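Local coordinates for protein 2-ON-2 hemoglobin (Agrobacterium tumefaciens, PDB 2XYK) that binds haem b, whose iron carries a water on its distal side, and probably binds oxygen as other group II truncated haemoglobins do, at residues Thr17-Thr22 with Lys52-Leu57; Arg23-Leu28 with Leu95-Ala100; Ala36-Ile41 with Asp91-Cys96. All blocks are in the same frame, centred on the assembly; numbering follows the deposited sequence.

Contact 1 (Thr17-Thr22 with Lys52-Leu57); sequences TVRALT and KFYDYL. With HEM (protoporphyrin IX containing Fe), chain C.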
loop_
_atom_site.group_PDB
_atom_site.type_symbol
_atom_site.label_atom_id
_atom_site.label_comp_id
_atom_site.label_asym_id
_atom_site.label_seq_id
_atom_site.Cartn_x
_atom_site.Cartn_y
_atom_site.Cartn_z
ATOM N N THR A 17 4.977 -12.238 -2.470
ATOM C CA THR A 17 4.688 -11.478 -1.254
ATOM C C THR A 17 3.897 -10.198 -1.514
ATOM O O THR A 17 2.978 -9.902 -0.768
ATOM C CB THR A 17 5.940 -11.136 -0.447
ATOM O OG1 THR A 17 6.583 -12.351 -0.038
ATOM C CG2 THR A 17 5.550 -10.325 0.804
ATOM N N VAL A 18 4.249 -9.446 -2.560
ATOM C CA VAL A 18 3.539 -8.188 -2.857
ATOM C C VAL A 18 2.110 -8.519 -3.305
ATOM O O VAL A 18 1.163 -7.850 -2.897
ATOM C CB VAL A 18 4.287 -7.277 -3.892
ATOM C CG1 VAL A 18 3.551 -5.922 -4.104
ATOM C CG2 VAL A 18 5.735 -7.033 -3.458
ATOM N N ARG A 19 1.962 -9.585 -4.090
ATOM C CA ARG A 19 0.642 -10.121 -4.440
ATOM C C ARG A 19 -0.204 -10.420 -3.188
ATOM O O ARG A 19 -1.380 -10.062 -3.139
ATOM C CB ARG A 19 0.761 -11.393 -5.317
ATOM C CG ARG A 19 1.240 -11.136 -6.768
ATOM C CD ARG A 19 0.669 -12.188 -7.761
ATOM N NE ARG A 19 1.638 -12.580 -8.795
ATOM C CZ ARG A 19 1.637 -12.184 -10.079
ATOM N NH1 ARG A 19 0.725 -11.335 -10.550
ATOM N NH2 ARG A 19 2.586 -12.636 -10.904
ATOM N N ALA A 20 0.386 -11.093 -2.187
ATOM C CA ALA A 20 -0.365 -11.467 -0.970
ATOM C C ALA A 20 -0.655 -10.228 -0.118
ATOM O O ALA A 20 -1.745 -10.074 0.460
ATOM C CB ALA A 20 0.405 -12.515 -0.150
ATOM N N LEU A 21 0.340 -9.342 -0.041
ATOM C CA LEU A 21 0.192 -8.111 0.720
ATOM C C LEU A 21 -0.991 -7.299 0.198
ATOM O O LEU A 21 -1.864 -6.924 0.958
ATOM C CB LEU A 21 1.480 -7.278 0.675
ATOM C CG LEU A 21 1.445 -5.902 1.353
ATOM C CD1 LEU A 21 1.301 -5.990 2.894
ATOM C CD2 LEU A 21 2.708 -5.164 0.986
ATOM N N THR A 22 -1.005 -7.033 -1.102
ATOM C CA THR A 22 -1.989 -6.135 -1.694
ATOM C C THR A 22 -3.388 -6.783 -1.668
ATOM O O THR A 22 -4.378 -6.097 -1.434
ATOM C CB THR A 22 -1.560 -5.743 -3.130
ATOM O OG1 THR A 22 -0.222 -5.217 -3.093
ATOM C CG2 THR A 22 -2.469 -4.673 -3.717
ATOM N N LYS A 52 -3.374 -1.411 -9.395
ATOM C CA LYS A 52 -2.506 -0.231 -9.327
ATOM C C LYS A 52 -1.589 -0.233 -8.094
ATOM O O LYS A 52 -0.401 0.090 -8.203
ATOM C CB LYS A 52 -3.328 1.054 -9.400
ATOM C CG LYS A 52 -3.951 1.310 -10.757
ATOM C CD LYS A 52 -4.629 2.650 -10.806
ATOM C CE LYS A 52 -5.849 2.639 -9.940
ATOM N NZ LYS A 52 -6.800 3.769 -10.252
ATOM N N PHE A 53 -2.127 -0.604 -6.934
ATOM C CA PHE A 53 -1.346 -0.612 -5.690
ATOM C C PHE A 53 -0.280 -1.695 -5.738
ATOM O O PHE A 53 0.851 -1.473 -5.330
ATOM C CB PHE A 53 -2.251 -0.767 -4.456
ATOM C CG PHE A 53 -1.600 -0.337 -3.150
ATOM C CD1 PHE A 53 -0.656 0.695 -3.116
ATOM C CD2 PHE A 53 -1.941 -0.962 -1.958
ATOM C CE1 PHE A 53 -0.060 1.103 -1.907
ATOM C CE2 PHE A 53 -1.340 -0.573 -0.728
ATOM C CZ PHE A 53 -0.426 0.458 -0.702
ATOM N N TYR A 54 -0.640 -2.856 -6.269
ATOM C CA TYR A 54 0.307 -3.940 -6.459
ATOM C C TYR A 54 1.468 -3.484 -7.361
ATOM O O TYR A 54 2.629 -3.714 -7.019
ATOM C CB TYR A 54 -0.446 -5.166 -7.018
ATOM C CG TYR A 54 0.388 -6.157 -7.757
ATOM C CD1 TYR A 54 1.178 -7.114 -7.076
ATOM C CD2 TYR A 54 0.377 -6.173 -9.150
ATOM C CE1 TYR A 54 1.965 -8.029 -7.797
ATOM C CE2 TYR A 54 1.137 -7.073 -9.866
ATOM C CZ TYR A 54 1.925 -8.001 -9.197
ATOM O OH TYR A 54 2.654 -8.877 -9.956
ATOM N N ASP A 55 1.159 -2.824 -8.491
ATOM C CA ASP A 55 2.197 -2.284 -9.390
ATOM C C ASP A 55 3.017 -1.195 -8.696
ATOM O O ASP A 55 4.236 -1.146 -8.852
ATOM C CB ASP A 55 1.592 -1.657 -10.661
ATOM C CG ASP A 55 1.098 -2.688 -11.677
ATOM O OD1 ASP A 55 1.362 -3.918 -11.510
ATOM O OD2 ASP A 55 0.395 -2.253 -12.625
ATOM N N TYR A 56 2.330 -0.307 -7.960
ATOM C CA TYR A 56 3.013 0.752 -7.221
ATOM C C TYR A 56 3.973 0.138 -6.201
ATOM O O TYR A 56 5.108 0.567 -6.090
ATOM C CB TYR A 56 2.049 1.707 -6.497
ATOM C CG TYR A 56 2.809 2.745 -5.673
ATOM C CD1 TYR A 56 3.287 3.896 -6.277
ATOM C CD2 TYR A 56 3.134 2.524 -4.323
ATOM C CE1 TYR A 56 4.044 4.842 -5.565
ATOM C CE2 TYR A 56 3.901 3.478 -3.581
ATOM C CZ TYR A 56 4.326 4.633 -4.232
ATOM O OH TYR A 56 5.059 5.599 -3.591
ATOM N N LEU A 57 3.516 -0.859 -5.451
ATOM C CA LEU A 57 4.361 -1.438 -4.401
ATOM C C LEU A 57 5.535 -2.263 -4.968
ATOM O O LEU A 57 6.632 -2.262 -4.416
ATOM C CB LEU A 57 3.523 -2.266 -3.420
ATOM C CG LEU A 57 2.741 -1.486 -2.360
ATOM C CD1 LEU A 57 1.909 -2.495 -1.556
ATOM C CD2 LEU A 57 3.644 -0.677 -1.422
HETATM C CHA HEM C . -5.255 5.259 -5.034
HETATM C CHB HEM C . -7.158 6.084 -0.569
HETATM C CHC HEM C . -2.602 6.349 1.175
HETATM C CHD HEM C . -0.928 4.407 -2.926
HETATM C C1A HEM C . -6.146 5.528 -4.001
HETATM C C2A HEM C . -7.571 5.770 -4.142
HETATM C C3A HEM C . -8.094 6.004 -2.932
HETATM C C4A HEM C . -7.024 5.906 -1.953
HETATM C CMA HEM C . -9.576 6.325 -2.550
HETATM C CAA HEM C . -8.300 5.749 -5.509
HETATM C CBA HEM C . -8.509 4.264 -5.897
HETATM C CGA HEM C . -8.604 3.993 -7.398
HETATM O O1A HEM C . -8.306 4.862 -8.269
HETATM O O2A HEM C . -8.979 2.849 -7.752
HETATM C C1B HEM C . -6.100 6.269 0.309
HETATM C C2B HEM C . -6.147 6.639 1.720
HETATM C C3B HEM C . -4.874 6.705 2.175
HETATM C C4B HEM C . -3.987 6.377 1.077
HETATM C CMB HEM C . -7.408 6.897 2.561
HETATM C CAB HEM C . -4.359 7.061 3.596
HETATM C CBB HEM C . -4.382 8.325 4.027
HETATM C C1C HEM C . -1.752 5.811 0.249
HETATM C C2C HEM C . -0.349 5.563 0.440
HETATM C C3C HEM C . 0.133 5.011 -0.683
HETATM C C4C HEM C . -0.971 4.908 -1.628
HETATM C CMC HEM C . 0.379 5.910 1.762
HETATM C CAC HEM C . 1.604 4.578 -0.948
HETATM C CBC HEM C . 2.228 3.723 -0.106
HETATM C C1D HEM C . -1.882 4.526 -3.920
HETATM C C2D HEM C . -1.689 4.277 -5.342
HETATM C C3D HEM C . -3.035 4.547 -5.992
HETATM C C4D HEM C . -3.915 4.933 -4.916
HETATM C CMD HEM C . -0.383 3.821 -6.037
HETATM C CAD HEM C . -3.391 4.441 -7.496
HETATM C CBD HEM C . -3.095 5.843 -8.039
HETATM C CGD HEM C . -3.564 5.999 -9.469
HETATM O O1D HEM C . -4.777 6.244 -9.705
HETATM O O2D HEM C . -2.702 5.861 -10.359
HETATM N NA HEM C . -5.845 5.615 -2.656
HETATM N NB HEM C . -4.766 6.102 -0.033
HETATM N NC HEM C . -2.104 5.415 -1.018
HETATM N ND HEM C . -3.200 4.897 -3.722
HETATM FE FE HEM C . -3.951 5.527 -1.876
HETATM O O HOH W 1 -4.178 3.648 -1.477
#
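Tyr54 reaches across to helix 14-31, where the CD1-CE1 side of its ring comes up obliquely to Val18 and Arg19. With CG anti to the backbone N (chi1 157°), the ring leaves its own helix to place CD1 of Tyr54 4.0 Å from Val18 CG1 and CE1 of Tyr54 3.4 Å from Arg19 CG. The guanidinium and the ring are only 19° from parallel, yet it is the hydroxyl that sits over one guanidinium face: Arg19 NH1 comes to 3.2 Å from Tyr54 OH at an angle too poor for a hydrogen bond. Both polar ends turn instead to Asp15, so a long base and a phenol suit this solvent-facing margin.

Deeper in, branched side chains interlock. Val18 CG1 touches Leu57 CB at 3.7 Å, while Leu21 CD2 meets Leu57 CD1 at 3.8 Å with the two leucines nearly perpendicular. Thr22 suits a buried position because its OG1 bonds back to Val18 O (3.0 Å), an oxygen that also accepts from Thr22 N on the opposite face of its plane. This leaves the methyl CG2 to pack 3.9 Å from Tyr54 CB.

On the far side of helix 47-60, Lys52 bonds to the haem propionates. The axes of 17-22 and 52-57 cross at 138°; these helices, B and E in globin nomenclature, form one antiparallel pair of the 2-on-2 sandwich. Leu21 also rests on Met101 and Thr104 of helix 87-104.

Contact 2 (Arg23-Leu28 with Leu95-Ala100); sequences RRFYEL and LCFRRA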
loop_
_atom_site.group_PDB
_atom_site.type_symbol
_atom_site.label_atom_id
_atom_site.label_comp_id
_atom_site.label_asym_id
_atom_site.label_seq_id
_atom_site.Cartn_x
_atom_site.Cartn_y
_atom_site.Cartn_z
ATOM N N ARG A 23 -3.452 -8.101 -1.910
ATOM C CA ARG A 23 -4.702 -8.861 -1.826
ATOM C C ARG A 23 -5.291 -8.799 -0.443
ATOM O O ARG A 23 -6.492 -8.563 -0.308
ATOM C CB ARG A 23 -4.533 -10.331 -2.240
ATOM C CG ARG A 23 -5.837 -11.204 -2.210
ATOM C CD ARG A 23 -6.832 -10.834 -3.332
ATOM N NE ARG A 23 -6.172 -10.734 -4.632
ATOM C CZ ARG A 23 -6.145 -11.683 -5.568
ATOM N NH1 ARG A 23 -6.765 -12.850 -5.395
ATOM N NH2 ARG A 23 -5.495 -11.456 -6.700
ATOM N N ARG A 24 -4.464 -9.056 0.578
ATOM C CA ARG A 24 -4.939 -9.050 1.956
ATOM C C ARG A 24 -5.378 -7.647 2.407
ATOM O O ARG A 24 -6.301 -7.525 3.204
ATOM C CB ARG A 24 -3.858 -9.603 2.909
ATOM C CG ARG A 24 -4.314 -9.751 4.382
ATOM C CD ARG A 24 -5.547 -10.709 4.483
ATOM N NE ARG A 24 -5.976 -10.943 5.870
ATOM C CZ ARG A 24 -7.210 -11.277 6.251
ATOM N NH1 ARG A 24 -8.188 -11.392 5.362
ATOM N NH2 ARG A 24 -7.468 -11.477 7.542
ATOM N N PHE A 25 -4.683 -6.606 1.932
ATOM C CA PHE A 25 -5.030 -5.199 2.237
ATOM C C PHE A 25 -6.456 -4.817 1.820
ATOM O O PHE A 25 -7.209 -4.285 2.623
ATOM C CB PHE A 25 -4.029 -4.258 1.559
ATOM C CG PHE A 25 -4.341 -2.789 1.729
ATOM C CD1 PHE A 25 -4.281 -2.186 2.987
ATOM C CD2 PHE A 25 -4.650 -1.997 0.616
ATOM C CE1 PHE A 25 -4.557 -0.809 3.147
ATOM C CE2 PHE A 25 -4.933 -0.626 0.770
ATOM C CZ PHE A 25 -4.879 -0.039 2.041
ATOM N N TYR A 26 -6.811 -5.078 0.557
ATOM C CA TYR A 26 -8.144 -4.746 0.033
ATOM C C TYR A 26 -9.219 -5.669 0.628
ATOM O O TYR A 26 -10.334 -5.232 0.866
ATOM C CB TYR A 26 -8.163 -4.718 -1.512
ATOM C CG TYR A 26 -7.403 -3.508 -2.025
ATOM C CD1 TYR A 26 -7.943 -2.247 -1.924
ATOM C CD2 TYR A 26 -6.107 -3.628 -2.519
ATOM C CE1 TYR A 26 -7.236 -1.129 -2.326
ATOM C CE2 TYR A 26 -5.401 -2.524 -2.949
ATOM C CZ TYR A 26 -5.964 -1.279 -2.838
ATOM O OH TYR A 26 -5.264 -0.180 -3.249
ATOM N N GLU A 27 -8.859 -6.925 0.901
ATOM C CA GLU A 27 -9.748 -7.856 1.625
ATOM C C GLU A 27 -10.124 -7.328 3.013
ATOM O O GLU A 27 -11.316 -7.220 3.349
ATOM C CB GLU A 27 -9.058 -9.211 1.759
ATOM C CG GLU A 27 -9.930 -10.343 2.255
ATOM C CD GLU A 27 -9.111 -11.630 2.503
ATOM O OE1 GLU A 27 -7.857 -11.562 2.511
ATOM O OE2 GLU A 27 -9.731 -12.712 2.693
ATOM N N LEU A 28 -9.116 -6.988 3.821
ATOM C CA LEU A 28 -9.391 -6.368 5.127
ATOM C C LEU A 28 -10.216 -5.075 4.972
ATOM O O LEU A 28 -11.104 -4.809 5.764
ATOM C CB LEU A 28 -8.095 -6.111 5.915
ATOM C CG LEU A 28 -7.345 -7.363 6.420
ATOM C CD1 LEU A 28 -5.988 -6.978 6.975
ATOM C CD2 LEU A 28 -8.164 -8.187 7.462
ATOM N N LEU A 95 -4.714 1.068 9.403
ATOM C CA LEU A 95 -5.142 -0.159 10.080
ATOM C C LEU A 95 -4.981 -1.383 9.184
ATOM O O LEU A 95 -4.384 -2.389 9.604
ATOM C CB LEU A 95 -6.596 -0.042 10.560
ATOM C CG LEU A 95 -7.275 -1.317 11.070
ATOM C CD1 LEU A 95 -6.736 -1.678 12.473
ATOM C CD2 LEU A 95 -8.751 -1.131 11.102
ATOM N N CYS A 96 -5.524 -1.309 7.971
ATOM C CA CYS A 96 -5.535 -2.449 7.033
ATOM C C CYS A 96 -4.133 -2.742 6.491
ATOM O O CYS A 96 -3.734 -3.902 6.370
ATOM C CB CYS A 96 -6.551 -2.230 5.885
ATOM S SG CYS A 96 -8.294 -1.901 6.432
ATOM N N PHE A 97 -3.373 -1.699 6.177
ATOM C CA PHE A 97 -2.002 -1.903 5.668
ATOM C C PHE A 97 -1.105 -2.547 6.729
ATOM O O PHE A 97 -0.316 -3.410 6.395
ATOM C CB PHE A 97 -1.357 -0.611 5.139
ATOM C CG PHE A 97 -0.095 -0.858 4.336
ATOM C CD1 PHE A 97 -0.173 -1.227 2.986
ATOM C CD2 PHE A 97 1.166 -0.766 4.936
ATOM C CE1 PHE A 97 0.999 -1.485 2.246
ATOM C CE2 PHE A 97 2.334 -1.010 4.201
ATOM C CZ PHE A 97 2.253 -1.374 2.863
ATOM N N ARG A 98 -1.226 -2.113 7.987
ATOM C CA ARG A 98 -0.448 -2.705 9.083
ATOM C C ARG A 98 -0.744 -4.184 9.238
ATOM O O ARG A 98 0.176 -4.991 9.282
ATOM C CB ARG A 98 -0.722 -1.989 10.409
ATOM C CG ARG A 98 0.341 -2.255 11.508
ATOM C CD ARG A 98 0.189 -1.214 12.625
ATOM N NE ARG A 98 0.602 -1.708 13.940
ATOM N N ARG A 99 -2.032 -4.528 9.326
ATOM C CA ARG A 99 -2.453 -5.916 9.484
ATOM C C ARG A 99 -2.108 -6.782 8.279
ATOM O O ARG A 99 -1.754 -7.953 8.449
ATOM C CB ARG A 99 -3.963 -6.020 9.760
ATOM C CG ARG A 99 -4.385 -7.409 10.189
ATOM C CD ARG A 99 -5.683 -7.444 10.990
ATOM N NE ARG A 99 -6.265 -8.784 10.881
ATOM C CZ ARG A 99 -7.498 -9.127 11.269
ATOM N NH1 ARG A 99 -8.331 -8.232 11.808
ATOM N NH2 ARG A 99 -7.909 -10.383 11.102
ATOM N N ALA A 100 -2.254 -6.223 7.077
ATOM C CA ALA A 100 -1.878 -6.942 5.870
ATOM C C ALA A 100 -0.386 -7.263 5.857
ATOM O O ALA A 100 -0.007 -8.380 5.487
ATOM C CB ALA A 100 -2.316 -6.185 4.597
#
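Phe25 and Phe97 form a T-shaped pair: the edge of Phe97 is directed at one face of Phe25, with centroids 6.0 Å apart and planes at 74°. The rim of the Phe25 ring, meanwhile, rests edge-on against the backbone of helix 87-104, where CD1 of Phe25 lies 3.4 Å from Phe97 N and the carbonyl carbon of Cys96 is also near the ring plane. CG of Phe25, anti to its own backbone N, carries the ring edge to this Cys96-Phe97 peptide.

The guanidinium groups of Arg24 and Arg99 are turned 79° from each other, and Leu28 CD2 lies over a face of each, above its centre; its height is 3.3 Å over the Arg24 plane. Leucine fits here because its other methyl, CD1, packs against the aliphatic part of Arg99, 3.6 Å from CB. The closeness of Arg24 NH2 to Arg99 NH2, 3.8 Å, is probably offset by Glu103, which forms salt bridges with both arginines. Arg24 NH1 is also bonded to Glu27 OE1 at 2.9 Å, from above the carboxylate plane.

Ala100 suits the nearest backbone approach, its CB lying 3.6 Å from Phe25 N. The axes of segments 23-28 and 95-100 come within 8.4 Å and cross at 137°, packing globin helix B on helix G and so joining the two layers of the 2-on-2 sandwich. Around this pair, Phe53 of helix 47-60 meets both phenylalanines, and Val118 of helix 108-125 touches Phe97.

Contact 3 (Ala36-Ile41 with Asp91-Cys96); sequences ARCRAI and DEWLLC. With HEM (protoporphyrin IX containing Fe), chain C.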
loop_
_atom_site.group_PDB
_atom_site.type_symbol
_atom_site.label_atom_id
_atom_site.label_comp_id
_atom_site.label_asym_id
_atom_site.label_seq_id
_atom_site.Cartn_x
_atom_site.Cartn_y
_atom_site.Cartn_z
ATOM N N ALA A 36 -14.681 0.826 7.359
ATOM C CA ALA A 36 -15.822 1.272 6.543
ATOM C C ALA A 36 -15.675 2.671 5.898
ATOM O O ALA A 36 -16.056 2.888 4.717
ATOM C CB ALA A 36 -17.125 1.177 7.359
ATOM N N ARG A 37 -15.131 3.626 6.654
ATOM C CA ARG A 37 -14.847 4.956 6.070
ATOM C C ARG A 37 -13.868 4.895 4.907
ATOM O O ARG A 37 -14.135 5.486 3.855
ATOM C CB ARG A 37 -14.365 5.964 7.136
ATOM C CG ARG A 37 -15.510 6.712 7.846
ATOM C CD ARG A 37 -16.422 5.756 8.564
ATOM N NE ARG A 37 -15.665 4.756 9.339
ATOM C CZ ARG A 37 -16.215 3.840 10.131
ATOM N NH1 ARG A 37 -17.535 3.764 10.246
ATOM N NH2 ARG A 37 -15.453 2.988 10.805
ATOM N N CYS A 38 -12.737 4.203 5.096
ATOM C CA CYS A 38 -11.737 4.051 4.028
ATOM C C CYS A 38 -12.356 3.278 2.847
ATOM O O CYS A 38 -12.138 3.618 1.684
ATOM C CB CYS A 38 -10.477 3.337 4.537
ATOM S SG CYS A 38 -9.204 3.049 3.291
ATOM N N ARG A 39 -13.156 2.261 3.161
ATOM C CA ARG A 39 -13.842 1.503 2.112
ATOM C C ARG A 39 -14.835 2.378 1.296
ATOM O O ARG A 39 -14.947 2.232 0.086
ATOM C CB ARG A 39 -14.558 0.285 2.733
ATOM C CG ARG A 39 -15.231 -0.628 1.706
ATOM C CD ARG A 39 -14.214 -1.101 0.656
ATOM N NE ARG A 39 -14.799 -1.931 -0.399
ATOM C CZ ARG A 39 -15.124 -1.510 -1.619
ATOM N NH1 ARG A 39 -14.937 -0.247 -1.976
ATOM N NH2 ARG A 39 -15.613 -2.370 -2.502
ATOM N N ALA A 40 -15.529 3.280 1.975
ATOM C CA ALA A 40 -16.566 4.113 1.362
ATOM C C ALA A 40 -16.080 4.984 0.214
ATOM O O ALA A 40 -16.839 5.252 -0.707
ATOM C CB ALA A 40 -17.293 4.981 2.446
ATOM N N ILE A 41 -14.809 5.386 0.243
ATOM C CA ILE A 41 -14.268 6.313 -0.750
ATOM C C ILE A 41 -13.573 5.595 -1.900
ATOM O O ILE A 41 -13.207 6.212 -2.875
ATOM C CB ILE A 41 -13.306 7.385 -0.105
ATOM C CG1 ILE A 41 -12.075 6.731 0.559
ATOM C CG2 ILE A 41 -14.078 8.264 0.920
ATOM C CD1 ILE A 41 -10.852 7.628 0.663
ATOM N N ASP A 91 -6.584 6.736 9.118
ATOM C CA ASP A 91 -6.207 5.736 10.132
ATOM C C ASP A 91 -6.726 4.334 9.791
ATOM O O ASP A 91 -6.131 3.326 10.197
ATOM C CB ASP A 91 -6.715 6.129 11.518
ATOM C CG ASP A 91 -6.066 7.394 12.040
ATOM O OD1 ASP A 91 -4.968 7.780 11.554
ATOM O OD2 ASP A 91 -6.673 8.009 12.932
ATOM N N GLU A 92 -7.844 4.273 9.067
ATOM C CA GLU A 92 -8.439 2.998 8.636
ATOM C C GLU A 92 -7.677 2.342 7.489
ATOM O O GLU A 92 -7.626 1.107 7.409
ATOM C CB GLU A 92 -9.915 3.180 8.275
ATOM C CG GLU A 92 -10.789 3.477 9.505
ATOM C CD GLU A 92 -12.255 3.739 9.137
ATOM O OE1 GLU A 92 -12.652 3.488 7.985
ATOM O OE2 GLU A 92 -13.001 4.176 10.013
ATOM N N TRP A 93 -7.083 3.163 6.615
ATOM C CA TRP A 93 -6.130 2.708 5.589
ATOM C C TRP A 93 -4.893 2.117 6.310
ATOM O O TRP A 93 -4.436 1.012 6.041
ATOM C CB TRP A 93 -5.726 3.935 4.705
ATOM C CG TRP A 93 -4.923 3.608 3.447
ATOM C CD1 TRP A 93 -5.395 3.548 2.148
ATOM C CD2 TRP A 93 -3.521 3.273 3.376
ATOM N NE1 TRP A 93 -4.358 3.217 1.282
ATOM C CE2 TRP A 93 -3.205 3.058 2.011
ATOM C CE3 TRP A 93 -2.498 3.149 4.337
ATOM C CZ2 TRP A 93 -1.916 2.716 1.590
ATOM C CZ3 TRP A 93 -1.212 2.795 3.917
ATOM C CH2 TRP A 93 -0.931 2.600 2.559
ATOM N N LEU A 94 -4.370 2.859 7.268
ATOM C CA LEU A 94 -3.202 2.419 8.046
ATOM C C LEU A 94 -3.499 1.159 8.863
ATOM O O LEU A 94 -2.646 0.279 8.998
ATOM C CB LEU A 94 -2.714 3.560 8.951
ATOM C CG LEU A 94 -2.016 4.719 8.219
ATOM C CD1 LEU A 94 -1.938 5.938 9.153
ATOM C CD2 LEU A 94 -0.581 4.257 7.727
ATOM N N LEU A 95 -4.714 1.068 9.403
ATOM C CA LEU A 95 -5.142 -0.159 10.080
ATOM C C LEU A 95 -4.981 -1.383 9.184
ATOM O O LEU A 95 -4.384 -2.389 9.604
ATOM C CB LEU A 95 -6.596 -0.042 10.560
ATOM C CG LEU A 95 -7.275 -1.317 11.070
ATOM C CD1 LEU A 95 -6.736 -1.678 12.473
ATOM C CD2 LEU A 95 -8.751 -1.131 11.102
ATOM N N CYS A 96 -5.524 -1.309 7.971
ATOM C CA CYS A 96 -5.535 -2.449 7.033
ATOM C C CYS A 96 -4.133 -2.742 6.491
ATOM O O CYS A 96 -3.734 -3.902 6.370
ATOM C CB CYS A 96 -6.551 -2.230 5.885
ATOM S SG CYS A 96 -8.294 -1.901 6.432
HETATM C CHA HEM C . -5.255 5.259 -5.034
HETATM C CHB HEM C . -7.158 6.084 -0.569
HETATM C CHC HEM C . -2.602 6.349 1.175
HETATM C CHD HEM C . -0.928 4.407 -2.926
HETATM C C1A HEM C . -6.146 5.528 -4.001
HETATM C C2A HEM C . -7.571 5.770 -4.142
HETATM C C3A HEM C . -8.094 6.004 -2.932
HETATM C C4A HEM C . -7.024 5.906 -1.953
HETATM C CMA HEM C . -9.576 6.325 -2.550
HETATM C CAA HEM C . -8.300 5.749 -5.509
HETATM C CBA HEM C . -8.509 4.264 -5.897
HETATM C CGA HEM C . -8.604 3.993 -7.398
HETATM O O1A HEM C . -8.306 4.862 -8.269
HETATM O O2A HEM C . -8.979 2.849 -7.752
HETATM C C1B HEM C . -6.100 6.269 0.309
HETATM C C2B HEM C . -6.147 6.639 1.720
HETATM C C3B HEM C . -4.874 6.705 2.175
HETATM C C4B HEM C . -3.987 6.377 1.077
HETATM C CMB HEM C . -7.408 6.897 2.561
HETATM C CAB HEM C . -4.359 7.061 3.596
HETATM C CBB HEM C . -4.382 8.325 4.027
HETATM C C1C HEM C . -1.752 5.811 0.249
HETATM C C2C HEM C . -0.349 5.563 0.440
HETATM C C3C HEM C . 0.133 5.011 -0.683
HETATM C C4C HEM C . -0.971 4.908 -1.628
HETATM C CMC HEM C . 0.379 5.910 1.762
HETATM C CAC HEM C . 1.604 4.578 -0.948
HETATM C CBC HEM C . 2.228 3.723 -0.106
HETATM C C1D HEM C . -1.882 4.526 -3.920
HETATM C C2D HEM C . -1.689 4.277 -5.342
HETATM C C3D HEM C . -3.035 4.547 -5.992
HETATM C C4D HEM C . -3.915 4.933 -4.916
HETATM C CMD HEM C . -0.383 3.821 -6.037
HETATM C CAD HEM C . -3.391 4.441 -7.496
HETATM C CBD HEM C . -3.095 5.843 -8.039
HETATM C CGD HEM C . -3.564 5.999 -9.469
HETATM O O1D HEM C . -4.777 6.244 -9.705
HETATM O O2D HEM C . -2.702 5.861 -10.359
HETATM N NA HEM C . -5.845 5.615 -2.656
HETATM N NB HEM C . -4.766 6.102 -0.033
HETATM N NC HEM C . -2.104 5.415 -1.018
HETATM N ND HEM C . -3.200 4.897 -3.722
HETATM FE FE HEM C . -3.951 5.527 -1.876
HETATM O O HOH W 1 -4.178 3.648 -1.477
#
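Arg37 and Glu92 form a side-on salt bridge that joins the short helix 36-41 to helix 87-104 in this 2-on-2 globin fold. Arg37 NE and NH2 each donate to the same oxygen, Glu92 OE2, at 2.8 Å, both bonds keeping to the guanidinium plane. NE meets the syn lone pair, whereas NH2 comes from above the carboxylate plane, with the two flat groups 67° apart. Bends at chi2 and chi3 fold the arginine back so that its edge faces the acid.

The second carboxylate oxygen serves the backbone. Glu92 OE1 accepts from Cys38 N at 3.0 Å (159°), on its anti side, tilted 29° out of the carboxylate plane. A glutamate extended beyond CG is long enough to span the gap between helices and bind both partners.

Apolar packing lies on the buried side. Cys38 is small enough for its CB to lie 3.8 Å from Glu92 CB, while SG of Cys38 packs 3.9 Å from Trp93 CB and lies obliquely to the indole.

Haem contacts complete the set. Indole offers both a broad face to lie on the porphyrin and one polar N-H: Trp93 NE1 donates to the iron-bound water at 2.8 Å, and that water sits 1.9 Å from the haem iron.

From the N terminus, helix 14-31 supplies the first half of contact 1 and then of contact 2, helix 36-41 opens contact 3, and helix 47-60 closes contact 1 after 29 intervening residues, mostly helical. Contacts 2 and 3 close much later, on helix 87-104, where they share Leu95 and Cys96. Contact 1 therefore crosses both others, while contact 3 opens inside the span of contact 2 and ends on the same helix, 87-104. Together they tie helix 14-31 to two partners and bring the short helix 36-41 onto one of them. Phe53, Phe25, Phe97 and Trp93 join the three interfaces into one aromatic core next to the haem, which contacts 1 and 3 both touch.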